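Long-range contacts in sister chromatid cohesion protein (Chaetomium thermophilum, PDB 5T8V), which probably helps load the cohesin ring onto chromatin, the C-terminal, HEAT-repeat part of the loader Scc2 being the piece described here: residues V946-R957 against M1012-A1020; L965-F973 against W1024-A1032. One frame throughout, in Å; residues are numbered along the deposited sequence.

Interaction 1: V946-R957 against M1012-A1020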
# COMPACT_ATOMS: atom_id res chain seq x y z
N VAL A 946 -63.38 14.56 21.01
CA VAL A 946 -63.68 13.14 20.82
C VAL A 946 -65.18 12.94 20.64
O VAL A 946 -65.63 12.22 19.74
CB VAL A 946 -63.14 12.32 22.01
CG1 VAL A 946 -63.45 10.83 21.83
CG2 VAL A 946 -61.64 12.54 22.18
N ILE A 947 -65.98 13.57 21.51
CA ILE A 947 -67.43 13.37 21.47
C ILE A 947 -68.00 13.88 20.15
O ILE A 947 -68.83 13.22 19.51
CB ILE A 947 -68.09 14.06 22.67
CG1 ILE A 947 -67.68 13.36 23.97
CG2 ILE A 947 -69.62 14.05 22.54
CD1 ILE A 947 -68.06 14.11 25.23
N SER A 948 -67.57 15.07 19.72
CA SER A 948 -68.05 15.60 18.45
C SER A 948 -67.68 14.68 17.30
O SER A 948 -68.49 14.44 16.39
CB SER A 948 -67.49 17.01 18.22
OG SER A 948 -66.08 17.01 18.22
N SER A 949 -66.46 14.13 17.32
CA SER A 949 -66.04 13.22 16.25
C SER A 949 -66.91 11.97 16.23
O SER A 949 -67.38 11.54 15.17
CB SER A 949 -64.57 12.86 16.43
OG SER A 949 -63.75 14.01 16.32
N LEU A 950 -67.14 11.37 17.40
CA LEU A 950 -67.97 10.16 17.47
C LEU A 950 -69.39 10.45 17.00
O LEU A 950 -69.94 9.71 16.17
CB LEU A 950 -67.97 9.62 18.90
CG LEU A 950 -66.61 9.10 19.40
CD1 LEU A 950 -66.61 8.94 20.91
CD2 LEU A 950 -66.27 7.79 18.72
N LYS A 951 -70.00 11.51 17.53
CA LYS A 951 -71.30 11.94 17.04
C LYS A 951 -71.30 12.01 15.52
O LYS A 951 -72.20 11.49 14.85
CB LYS A 951 -71.67 13.30 17.64
CG LYS A 951 -71.99 13.27 19.13
CD LYS A 951 -73.37 12.69 19.40
CE LYS A 951 -73.57 12.38 20.87
NZ LYS A 951 -74.79 11.54 21.11
N GLY A 952 -70.28 12.65 14.95
CA GLY A 952 -70.16 12.69 13.50
C GLY A 952 -70.15 11.31 12.88
O GLY A 952 -70.74 11.09 11.81
N ILE A 953 -69.49 10.35 13.53
CA ILE A 953 -69.41 8.99 13.00
C ILE A 953 -70.80 8.37 12.92
O ILE A 953 -71.25 7.93 11.85
CB ILE A 953 -68.45 8.13 13.84
CG1 ILE A 953 -67.01 8.63 13.67
CG2 ILE A 953 -68.55 6.66 13.46
CD1 ILE A 953 -66.00 7.96 14.58
N GLN A 954 -71.50 8.32 14.05
CA GLN A 954 -72.82 7.70 14.02
C GLN A 954 -73.80 8.49 13.16
O GLN A 954 -74.77 7.90 12.65
CB GLN A 954 -73.38 7.51 15.44
CG GLN A 954 -73.22 8.67 16.41
CD GLN A 954 -73.45 8.24 17.85
OE1 GLN A 954 -73.62 7.05 18.13
NE2 GLN A 954 -73.46 9.20 18.76
N LYS A 955 -73.57 9.79 12.96
CA LYS A 955 -74.31 10.52 11.93
C LYS A 955 -73.98 9.98 10.55
O LYS A 955 -74.85 9.91 9.67
CB LYS A 955 -74.00 12.02 12.00
CG LYS A 955 -74.54 12.75 13.24
CD LYS A 955 -76.02 12.50 13.48
CE LYS A 955 -76.23 11.41 14.53
NZ LYS A 955 -77.66 11.02 14.66
N THR A 956 -72.72 9.58 10.33
CA THR A 956 -72.36 8.96 9.06
C THR A 956 -73.11 7.65 8.86
O THR A 956 -73.59 7.37 7.76
CB THR A 956 -70.85 8.72 9.00
OG1 THR A 956 -70.15 9.93 9.32
CG2 THR A 956 -70.44 8.25 7.61
N ARG A 957 -73.21 6.83 9.91
CA ARG A 957 -74.01 5.62 9.81
C ARG A 957 -75.46 5.94 9.46
O ARG A 957 -76.02 5.42 8.48
CB ARG A 957 -73.93 4.83 11.12
CG ARG A 957 -75.09 3.88 11.36
CD ARG A 957 -74.69 2.70 12.23
NE ARG A 957 -75.82 1.81 12.48
CZ ARG A 957 -75.72 0.52 12.79
NH1 ARG A 957 -74.53 -0.06 12.90
NH2 ARG A 957 -76.82 -0.19 13.00
N MET A 1012 -65.19 4.07 21.83
CA MET A 1012 -64.65 4.38 20.51
C MET A 1012 -64.62 3.14 19.63
O MET A 1012 -65.12 3.15 18.49
CB MET A 1012 -63.26 4.99 20.66
CG MET A 1012 -63.24 6.25 21.53
SD MET A 1012 -61.62 7.05 21.66
CE MET A 1012 -60.76 5.92 22.74
N VAL A 1013 -64.04 2.05 20.14
CA VAL A 1013 -63.97 0.81 19.36
C VAL A 1013 -65.37 0.38 18.94
O VAL A 1013 -65.62 0.06 17.77
CB VAL A 1013 -63.26 -0.29 20.17
CG1 VAL A 1013 -63.32 -1.63 19.44
CG2 VAL A 1013 -61.81 0.11 20.44
N ASP A 1014 -66.31 0.37 19.89
CA ASP A 1014 -67.66 -0.10 19.60
C ASP A 1014 -68.35 0.76 18.56
O ASP A 1014 -69.19 0.26 17.80
CB ASP A 1014 -68.49 -0.13 20.89
CG ASP A 1014 -68.12 -1.29 21.79
OD1 ASP A 1014 -67.00 -1.82 21.66
OD2 ASP A 1014 -68.96 -1.68 22.64
N ILE A 1015 -68.03 2.06 18.50
CA ILE A 1015 -68.67 2.92 17.52
C ILE A 1015 -68.01 2.79 16.15
O ILE A 1015 -68.69 2.93 15.12
CB ILE A 1015 -68.66 4.38 18.01
CG1 ILE A 1015 -69.53 4.52 19.26
CG2 ILE A 1015 -69.16 5.33 16.91
CD1 ILE A 1015 -69.46 5.89 19.92
N VAL A 1016 -66.71 2.50 16.09
CA VAL A 1016 -66.00 2.55 14.82
C VAL A 1016 -65.95 1.19 14.12
O VAL A 1016 -66.07 1.12 12.90
CB VAL A 1016 -64.58 3.12 15.03
CG1 VAL A 1016 -63.82 3.17 13.71
CG2 VAL A 1016 -64.65 4.50 15.65
N VAL A 1017 -65.79 0.11 14.87
CA VAL A 1017 -65.48 -1.19 14.27
C VAL A 1017 -66.61 -1.70 13.38
O VAL A 1017 -66.33 -2.49 12.46
CB VAL A 1017 -65.13 -2.23 15.35
CG1 VAL A 1017 -66.32 -2.57 16.22
CG2 VAL A 1017 -64.56 -3.50 14.70
N PRO A 1018 -67.88 -1.32 13.58
CA PRO A 1018 -68.92 -1.80 12.65
C PRO A 1018 -68.64 -1.47 11.19
O PRO A 1018 -69.22 -2.11 10.30
CB PRO A 1018 -70.19 -1.09 13.14
CG PRO A 1018 -69.95 -0.88 14.57
CD PRO A 1018 -68.49 -0.56 14.69
N PHE A 1019 -67.76 -0.51 10.91
CA PHE A 1019 -67.46 -0.12 9.54
C PHE A 1019 -66.27 -0.88 8.96
O PHE A 1019 -65.91 -0.63 7.80
CB PHE A 1019 -67.18 1.38 9.47
CG PHE A 1019 -68.32 2.23 9.98
CD1 PHE A 1019 -69.61 1.73 10.06
CD2 PHE A 1019 -68.09 3.53 10.37
CE1 PHE A 1019 -70.64 2.52 10.53
CE2 PHE A 1019 -69.12 4.33 10.83
CZ PHE A 1019 -70.40 3.82 10.91
N ALA A 1020 -65.67 -1.79 9.72
CA ALA A 1020 -64.62 -2.64 9.18
C ALA A 1020 -65.16 -3.83 8.40
O ALA A 1020 -64.37 -4.58 7.81
CB ALA A 1020 -63.73 -3.16 10.32
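Helix 946-957 and helix 1012-1016 run side by side in the same direction, their axes 10.4 Å apart at closest and inclined by 24°, with the CA atoms of Ile953 and Val1016 facing each other at 7.5 Å. Nothing polar bridges them; the join is made mostly of apolar side chains. At the start of both segments Val946 CG1 lies 4.2 Å from Met1012 SD. One turn on, Leu950 and Ile1015 meet at roughly a right angle, Leu950 CD2 sitting 3.9 Å from Ile1015 CD1. Ile953 divides its two branches between partners: CD1 reaches Val1016 CG2, while CG2, placed opposite the backbone N by a chi1 of -68° for CG1, presses on Ile1015 CG2 at 3.7 Å and on Phe1019 CE2 at 3.6 Å. In the 3-10 turn 1017-1019, the ring of Phe1019 reaches helix 946-957, where Arg957 CB meets the ring edge at CZ, 3.7 Å away. The extended arginine chain then passes outward, bringing the edge of its guanidinium near Pro1018 CB. Tyr976 and Val980 of helix 969-986 close over Ile953 and Met1012 respectively. Co-directional helices separated by an intervening helix, with aliphatic side chains packed between them, are what stacked HEAT repeats look like, and here they form part of the Scc2 solenoid.

Interaction 2: L965-F973 against W1024-A1032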
# COMPACT_ATOMS: atom_id res chain seq x y z
N LEU A 965 -73.96 6.94 0.91
CA LEU A 965 -72.87 7.89 1.13
C LEU A 965 -72.53 8.65 -0.15
O LEU A 965 -73.36 8.73 -1.07
CB LEU A 965 -71.64 7.16 1.66
CG LEU A 965 -71.81 6.44 2.99
CD1 LEU A 965 -70.65 5.49 3.24
CD2 LEU A 965 -71.92 7.44 4.13
N ASP A 966 -71.33 9.21 -0.22
CA ASP A 966 -70.81 9.86 -1.41
C ASP A 966 -69.32 10.04 -1.21
O ASP A 966 -68.78 9.75 -0.14
CB ASP A 966 -71.51 11.20 -1.68
CG ASP A 966 -71.49 12.12 -0.48
OD1 ASP A 966 -70.68 11.89 0.44
OD2 ASP A 966 -72.30 13.08 -0.45
N GLN A 967 -68.64 10.52 -2.26
CA GLN A 967 -67.20 10.67 -2.19
C GLN A 967 -66.76 11.71 -1.16
O GLN A 967 -65.57 11.77 -0.84
CB GLN A 967 -66.64 11.05 -3.57
CG GLN A 967 -65.22 10.58 -3.81
CD GLN A 967 -65.09 9.07 -3.77
OE1 GLN A 967 -65.85 8.35 -4.43
NE2 GLN A 967 -64.15 8.57 -2.98
N LEU A 968 -67.68 12.50 -0.63
CA LEU A 968 -67.36 13.53 0.36
C LEU A 968 -67.60 13.07 1.79
O LEU A 968 -66.78 13.34 2.67
CB LEU A 968 -68.18 14.79 0.09
CG LEU A 968 -68.09 15.92 1.13
CD1 LEU A 968 -66.64 16.30 1.39
CD2 LEU A 968 -68.88 17.13 0.66
N LYS A 969 -68.71 12.38 2.06
CA LYS A 969 -68.97 11.89 3.41
C LYS A 969 -67.95 10.84 3.82
O LYS A 969 -67.65 10.70 5.02
CB LYS A 969 -70.39 11.32 3.50
CG LYS A 969 -71.49 12.37 3.39
CD LYS A 969 -72.87 11.77 3.62
CE LYS A 969 -73.97 12.79 3.40
NZ LYS A 969 -74.14 13.14 1.96
N ILE A 970 -67.41 10.08 2.86
CA ILE A 970 -66.40 9.08 3.19
C ILE A 970 -65.14 9.74 3.72
O ILE A 970 -64.49 9.22 4.64
CB ILE A 970 -66.11 8.19 1.96
CG1 ILE A 970 -67.34 7.34 1.63
CG2 ILE A 970 -64.89 7.31 2.20
CD1 ILE A 970 -67.21 6.52 0.35
N ARG A 971 -64.75 10.88 3.14
CA ARG A 971 -63.58 11.59 3.64
C ARG A 971 -63.85 12.20 5.00
O ARG A 971 -63.00 12.16 5.90
CB ARG A 971 -63.15 12.66 2.63
CG ARG A 971 -62.79 12.08 1.26
CD ARG A 971 -62.23 13.13 0.31
NE ARG A 971 -63.23 14.11 -0.10
CZ ARG A 971 -63.08 14.97 -1.11
NH1 ARG A 971 -61.95 14.97 -1.81
NH2 ARG A 971 -64.05 15.82 -1.41
N GLN A 972 -65.05 12.76 5.19
CA GLN A 972 -65.46 13.22 6.52
C GLN A 972 -65.28 12.11 7.54
O GLN A 972 -64.69 12.32 8.61
CB GLN A 972 -66.92 13.68 6.49
CG GLN A 972 -67.18 14.89 5.62
CD GLN A 972 -68.60 15.41 5.77
OE1 GLN A 972 -69.23 15.23 6.82
NE2 GLN A 972 -69.12 16.03 4.72
N PHE A 973 -65.78 10.91 7.24
CA PHE A 973 -65.61 9.79 8.15
C PHE A 973 -64.14 9.46 8.35
O PHE A 973 -63.72 9.13 9.46
CB PHE A 973 -66.34 8.55 7.64
CG PHE A 973 -65.88 7.29 8.30
CD1 PHE A 973 -66.29 6.99 9.59
CD2 PHE A 973 -65.02 6.43 7.66
CE1 PHE A 973 -65.86 5.85 10.22
CE2 PHE A 973 -64.58 5.27 8.28
CZ PHE A 973 -65.01 4.98 9.56
N TRP A 1024 -68.87 -2.48 3.60
CA TRP A 1024 -68.52 -1.09 3.33
C TRP A 1024 -67.45 -1.01 2.25
O TRP A 1024 -66.74 -1.98 1.99
CB TRP A 1024 -68.02 -0.42 4.61
CG TRP A 1024 -69.03 -0.41 5.71
CD1 TRP A 1024 -69.19 -1.35 6.68
CD2 TRP A 1024 -70.02 0.60 5.96
NE1 TRP A 1024 -70.22 -1.00 7.52
CE2 TRP A 1024 -70.75 0.20 7.09
CE3 TRP A 1024 -70.36 1.80 5.33
CZ2 TRP A 1024 -71.79 0.96 7.62
CZ3 TRP A 1024 -71.39 2.55 5.85
CH2 TRP A 1024 -72.10 2.13 6.98
N PRO A 1025 -67.31 0.15 1.60
CA PRO A 1025 -66.24 0.30 0.61
C PRO A 1025 -64.86 0.30 1.26
O PRO A 1025 -64.76 0.26 2.49
CB PRO A 1025 -66.55 1.65 -0.06
CG PRO A 1025 -67.34 2.39 0.96
CD PRO A 1025 -68.14 1.36 1.70
N LEU A 1026 -63.81 0.36 0.45
CA LEU A 1026 -62.46 0.28 0.99
C LEU A 1026 -62.04 1.60 1.65
O LEU A 1026 -61.38 1.59 2.69
CB LEU A 1026 -61.48 -0.10 -0.12
CG LEU A 1026 -60.21 -0.85 0.30
CD1 LEU A 1026 -60.55 -2.19 0.94
CD2 LEU A 1026 -59.30 -1.06 -0.90
N ASP A 1027 -62.43 2.73 1.05
CA ASP A 1027 -62.11 4.03 1.63
C ASP A 1027 -62.70 4.20 3.03
O ASP A 1027 -62.27 5.09 3.76
CB ASP A 1027 -62.61 5.15 0.72
CG ASP A 1027 -61.86 5.21 -0.60
OD1 ASP A 1027 -60.71 4.71 -0.66
OD2 ASP A 1027 -62.42 5.76 -1.57
N VAL A 1028 -63.67 3.37 3.40
CA VAL A 1028 -64.27 3.40 4.73
C VAL A 1028 -63.65 2.35 5.63
O VAL A 1028 -63.31 2.62 6.78
CB VAL A 1028 -65.80 3.23 4.63
CG1 VAL A 1028 -66.43 3.09 6.02
CG2 VAL A 1028 -66.41 4.40 3.88
N ARG A 1029 -63.49 1.12 5.13
CA ARG A 1029 -62.90 0.06 5.93
C ARG A 1029 -61.48 0.40 6.34
O ARG A 1029 -61.03 -0.01 7.42
CB ARG A 1029 -62.91 -1.26 5.15
CG ARG A 1029 -64.30 -1.84 4.92
CD ARG A 1029 -64.22 -3.15 4.16
NE ARG A 1029 -63.59 -4.20 4.95
CZ ARG A 1029 -63.19 -5.37 4.46
NH1 ARG A 1029 -63.35 -5.65 3.17
NH2 ARG A 1029 -62.63 -6.27 5.25
N LYS A 1030 -60.74 1.16 5.51
CA LYS A 1030 -59.35 1.47 5.86
C LYS A 1030 -59.28 2.36 7.09
O LYS A 1030 -58.74 1.93 8.12
CB LYS A 1030 -58.63 2.08 4.65
CG LYS A 1030 -57.21 2.53 4.97
CD LYS A 1030 -56.54 3.21 3.79
CE LYS A 1030 -55.19 3.79 4.19
NZ LYS A 1030 -55.30 4.80 5.28
N PRO A 1031 -59.78 3.60 7.07
CA PRO A 1031 -59.62 4.47 8.24
C PRO A 1031 -60.32 3.95 9.48
O PRO A 1031 -59.94 4.34 10.60
CB PRO A 1031 -60.22 5.80 7.78
CG PRO A 1031 -61.17 5.44 6.70
CD PRO A 1031 -60.56 4.26 6.00
N ALA A 1032 -61.32 3.08 9.34
CA ALA A 1032 -61.94 2.45 10.50
C ALA A 1032 -60.96 1.51 11.19
O ALA A 1032 -60.72 1.61 12.40
CB ALA A 1032 -63.20 1.70 10.09
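Trp1024 opens the second segment by offering the edge of its indole, at CZ3, to Leu965 CD1 4.0 Å away, the two side chains crossing at about a right angle. Pro1025, the N-cap residue of helix 1026-1032, puts CG within 4.2 Å of Ile970 CD1. Asp1027 follows with its CB 3.5 Å from Ile970 CG2; its carboxylate lies near the amide of the poorly ordered Gln967 without a hydrogen bond. Val1028 is gripped on both branches, CG2 against Ile970 CG2 at 3.7 Å and CG1 against Phe973 CE2 at 3.6 Å. Phe973, with CG opposite the backbone N (chi1 163°), carries its ring across to point an edge at Val1028 O and, in plane, at Ala1032 CB, 3.8 Å from CZ, while Pro1031 CG approaches CE2 obliquely. With an alanine in place of Phe973, Val1028, Pro1031 and Ala1032 would be likely to border a gap and Phe1019 to lose an aromatic neighbour. Within 965-973, ahead of the turn into the helix, Asp966 OD1 takes a capping bond from Lys969 N (2.6 Å) and OD2 a salt bridge from Lys969 NZ. Helices 969-973 and 1026-1032, 6° from parallel and 9.4 Å apart, belong to the HEAT-repeat solenoid, with another helix between them in sequence.

The two contacts interleave along the chain: helix 940-960 and helix 969-986 follow one another, and each packs on an element about fifty residues further on. Interaction 1 is the more buried, a seam of aliphatic side chains, a methionine and one phenylalanine ring, with no hydrogen bond across it and an arginine at its rim. Interaction 2 sits at the helix starts, partly open to solvent; prolines and Asp1027 border its apolar core, and 965-973 carries its own capping bond and salt bridge. Their centres lie 12 Å apart, and Phe1019 links them, its ring meeting both Phe973 and Trp1024 at steep angles. A probable hydrogen bond from Arg1029 NE to Ala1020 O ties the end of 1012-1020 to helix 1026-1042.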